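Local coordinates for protein purine nucleoside phosphorylase YlmD (Geobacillus stearothermophilus, PDB 6T1B) that catalyses the zinc-dependent phosphorolysis of adenosine, inosine and S-methyl-5'-thioadenosine to the free base and a ribose 1-phosphate, and also deaminates adenosine, at residues A136-L141 / W159-R164. Residues are numbered along the deposited sequence; the frame is centred on the assembly and turned at random.
Sequences AGLVGL and WLWQTR
Trp161 reaches from helix 153-163 to strand 138-144 and lays one face of its indole against the side chain of Leu138. CB of Leu138 sits over the six-membered ring in a CH-pi contact. Leu138 CB lies 3.9 Å from the centroid of the six-membered ring of Trp161, 17° off the normal. The nearest ring atom is CH2: Leu138 CB to Trp161 CH2 is 3.7 Å. Farther along the same face, Leu138 CD1 stands over the CD2-CE3 bond of Trp161, at the rim of the six-membered ring, 4.1 Å from CD2. The two side chains thus run past each other in opposite directions. In Leu138, CG is anti to the carbonyl carbon (chi1 -85°), which sends the branch back toward the helix and over the indole.

The far edge of the ring meets bare backbone. Trp161 CZ2 is 3.7 Å from Val139 C, and the same CZ2 is 3.7 Å from Gly140 N, which lies in the ring plane. Gly140 carries no side chain on the side facing Trp161, and the ring edge comes up to its backbone N. The CB of Val139 points away from the helix.

The strand and helix segments run nearly antiparallel, at 155°, with their axes 11.3 Å apart. The indole spans much of that gap. Tyr111 of the adjoining strand 109-112 adds an edge-to-face ring contact to Trp161, and Ala133 of strand 127-133, which Gly137 and Leu138 together face in a G1 beta bulge, also touches it.

This is buried helix-on-sheet packing toward the periphery of the YfiH/LACC1 fold, at the end of strand 138-144 away from the zinc ligand His143. The contact rests on van der Waals and CH-pi packing: one indole face lies on the Leu138 side chain and the ring edge abuts the backbone at Val139 and Gly140.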
ATOM      1  N   ALA A 136     -14.811  14.763   2.065  1.00 21.49           N
ATOM      2  CA  ALA A 136     -15.809  13.846   1.538  1.00 19.89           C
ATOM      3  C   ALA A 136     -15.845  12.509   2.253  1.00 17.75           C
ATOM      4  O   ALA A 136     -16.668  11.656   1.905  1.00 19.42           O
ATOM      5  CB  ALA A 136     -15.563  13.615   0.051  1.00 23.56           C
ATOM      6  N   GLY A 137     -14.947  12.264   3.199  1.00 19.13           N
ATOM      7  CA  GLY A 137     -14.972  11.002   3.906  1.00 18.66           C
ATOM      8  C   GLY A 137     -14.560   9.808   3.071  1.00 16.51           C
ATOM      9  O   GLY A 137     -14.961   8.685   3.377  1.00 17.86           O
ATOM     10  N   LEU A 138     -13.696   9.994   2.069  1.00 15.42           N
ATOM     11  CA  LEU A 138     -13.181   8.909   1.248  1.00 13.99           C
ATOM     12  C   LEU A 138     -11.796   8.526   1.727  1.00 14.60           C
ATOM     13  O   LEU A 138     -10.969   9.403   2.035  1.00 14.60           O
ATOM     14  CB  LEU A 138     -13.058   9.321  -0.221  1.00 16.54           C
ATOM     15  CG  LEU A 138     -14.320   9.176  -1.055  1.00 17.99           C
ATOM     16  CD1 LEU A 138     -14.308  10.066  -2.276  1.00 27.61           C
ATOM     17  CD2 LEU A 138     -14.455   7.705  -1.450  1.00 23.65           C
ATOM     18  N   VAL A 139     -11.549   7.225   1.781  1.00 13.59           N
ATOM     19  CA  VAL A 139     -10.202   6.714   1.967  1.00 13.05           C
ATOM     20  C   VAL A 139      -9.980   5.655   0.899  1.00 11.76           C
ATOM     21  O   VAL A 139     -10.923   4.959   0.486  1.00 12.15           O
ATOM     22  CB  VAL A 139      -9.947   6.136   3.381  1.00 14.12           C
ATOM     23  CG1 VAL A 139     -10.040   7.227   4.437  1.00 14.58           C
ATOM     24  CG2 VAL A 139     -10.891   4.957   3.689  1.00 14.72           C
ATOM     25  N   GLY A 140      -8.721   5.484   0.499  1.00 11.37           N
ATOM     26  CA  GLY A 140      -8.380   4.471  -0.478  1.00 10.60           C
ATOM     27  C   GLY A 140      -6.997   3.933  -0.210  1.00 10.60           C
ATOM     28  O   GLY A 140      -6.170   4.583   0.449  1.00 10.70           O
ATOM     29  N   LEU A 141      -6.742   2.753  -0.771  1.00  9.22           N
ATOM     30  CA  LEU A 141      -5.441   2.130  -0.604  1.00 10.05           C
ATOM     31  C   LEU A 141      -5.169   1.281  -1.829  1.00  9.10           C
ATOM     32  O   LEU A 141      -6.005   0.456  -2.234  1.00  9.59           O
ATOM     33  CB  LEU A 141      -5.437   1.266   0.670  1.00  9.84           C
ATOM     34  CG  LEU A 141      -4.146   0.548   1.043  1.00 10.45           C
ATOM     35  CD1 LEU A 141      -2.959   1.468   1.154  1.00 11.39           C
ATOM     36  CD2 LEU A 141      -4.392  -0.203   2.364  1.00 11.27           C
ATOM     37  N   TRP A 159      -8.952   8.892 -11.045  1.00 16.51           N
ATOM     38  CA  TRP A 159      -9.997   8.936 -12.060  1.00 18.63           C
ATOM     39  C   TRP A 159     -11.330   8.435 -11.517  1.00 17.06           C
ATOM     40  O   TRP A 159     -12.387   9.002 -11.829  1.00 18.93           O
ATOM     41  CB  TRP A 159      -9.575   8.107 -13.276  1.00 21.28           C
ATOM     42  CG  TRP A 159     -10.544   8.136 -14.410  1.00 23.92           C
ATOM     43  CD1 TRP A 159     -10.661   9.111 -15.351  1.00 30.29           C
ATOM     44  CD2 TRP A 159     -11.521   7.139 -14.735  1.00 25.12           C
ATOM     45  NE1 TRP A 159     -11.654   8.788 -16.242  1.00 30.45           N
ATOM     46  CE2 TRP A 159     -12.197   7.580 -15.890  1.00 26.39           C
ATOM     47  CE3 TRP A 159     -11.891   5.919 -14.165  1.00 32.89           C
ATOM     48  CZ2 TRP A 159     -13.225   6.849 -16.481  1.00 37.93           C
ATOM     49  CZ3 TRP A 159     -12.914   5.190 -14.757  1.00 43.32           C
ATOM     50  CH2 TRP A 159     -13.568   5.660 -15.904  1.00 38.18           C
ATOM     51  N   LEU A 160     -11.305   7.356 -10.737  1.00 16.77           N
ATOM     52  CA  LEU A 160     -12.553   6.837 -10.180  1.00 16.25           C
ATOM     53  C   LEU A 160     -13.154   7.823  -9.191  1.00 15.93           C
ATOM     54  O   LEU A 160     -14.370   8.042  -9.189  1.00 18.36           O
ATOM     55  CB  LEU A 160     -12.329   5.492  -9.499  1.00 16.55           C
ATOM     56  CG  LEU A 160     -12.011   4.322 -10.431  1.00 15.26           C
ATOM     57  CD1 LEU A 160     -11.572   3.088  -9.641  1.00 16.39           C
ATOM     58  CD2 LEU A 160     -13.200   3.989 -11.291  1.00 21.54           C
ATOM     59  N   TRP A 161     -12.322   8.448  -8.356  1.00 16.67           N
ATOM     60  CA  TRP A 161     -12.862   9.411  -7.403  1.00 15.57           C
ATOM     61  C   TRP A 161     -13.475  10.603  -8.127  1.00 19.24           C
ATOM     62  O   TRP A 161     -14.514  11.129  -7.711  1.00 19.43           O
ATOM     63  CB  TRP A 161     -11.799   9.836  -6.402  1.00 17.00           C
ATOM     64  CG  TRP A 161     -11.476   8.774  -5.398  1.00 13.85           C
ATOM     65  CD1 TRP A 161     -11.742   7.435  -5.490  1.00 14.71           C
ATOM     66  CD2 TRP A 161     -10.817   8.952  -4.130  1.00 13.03           C
ATOM     67  NE1 TRP A 161     -11.286   6.781  -4.370  1.00 13.18           N
ATOM     68  CE2 TRP A 161     -10.738   7.702  -3.511  1.00 13.29           C
ATOM     69  CE3 TRP A 161     -10.334  10.070  -3.447  1.00 13.47           C
ATOM     70  CZ2 TRP A 161     -10.151   7.528  -2.267  1.00 12.91           C
ATOM     71  CZ3 TRP A 161      -9.754   9.891  -2.219  1.00 13.44           C
ATOM     72  CH2 TRP A 161      -9.664   8.637  -1.640  1.00 14.18           C
ATOM     73  N   GLN A 162     -12.869  11.024  -9.250  1.00 18.82           N
ATOM     74  CA  GLN A 162     -13.393  12.165  -9.988  1.00 23.50           C
ATOM     75  C   GLN A 162     -14.670  11.797 -10.717  1.00 23.55           C
ATOM     76  O   GLN A 162     -15.674  12.508 -10.627  1.00 24.50           O
ATOM     77  CB  GLN A 162     -12.337  12.671 -10.963  1.00 24.01           C
ATOM     78  CG  GLN A 162     -12.742  13.982 -11.623  1.00 36.01           C
ATOM     79  CD  GLN A 162     -11.573  14.708 -12.253  1.00 69.41           C
ATOM     80  OE1 GLN A 162     -10.465  14.173 -12.338  1.00 66.94           O
ATOM     81  NE2 GLN A 162     -11.812  15.940 -12.699  1.00 68.48           N
ATOM     82  N   THR A 163     -14.655  10.671 -11.438  1.00 21.94           N
ATOM     83  CA  THR A 163     -15.754  10.372 -12.353  1.00 26.54           C
ATOM     84  C   THR A 163     -16.917   9.677 -11.665  1.00 25.57           C
ATOM     85  O   THR A 163     -18.069   9.884 -12.053  1.00 28.33           O
ATOM     86  CB  THR A 163     -15.273   9.515 -13.524  1.00 27.61           C
ATOM     87  OG1 THR A 163     -14.885   8.207 -13.077  1.00 27.71           O
ATOM     88  CG2 THR A 163     -14.094  10.175 -14.210  1.00 32.81           C
ATOM     89  N   ARG A 164     -16.651   8.835 -10.672  1.00 23.33           N
ATOM     90  CA  ARG A 164     -17.726   8.141  -9.982  1.00 21.76           C
ATOM     91  C   ARG A 164     -18.113   8.776  -8.665  1.00 23.83           C
ATOM     92  O   ARG A 164     -19.287   8.711  -8.291  1.00 26.82           O
ATOM     93  CB  ARG A 164     -17.356   6.676  -9.774  1.00 23.65           C
ATOM     94  CG  ARG A 164     -17.059   5.980 -11.094  1.00 30.82           C
ATOM     95  CD  ARG A 164     -16.943   4.491 -10.926  1.00 51.05           C
ATOM     96  NE  ARG A 164     -16.630   3.831 -12.188  1.00 52.24           N
ATOM     97  CZ  ARG A 164     -16.409   2.527 -12.312  1.00 63.35           C
ATOM     98  NH1 ARG A 164     -16.468   1.738 -11.245  1.00 39.15           N
ATOM     99  NH2 ARG A 164     -16.128   2.013 -13.499  1.00 64.08           N
TER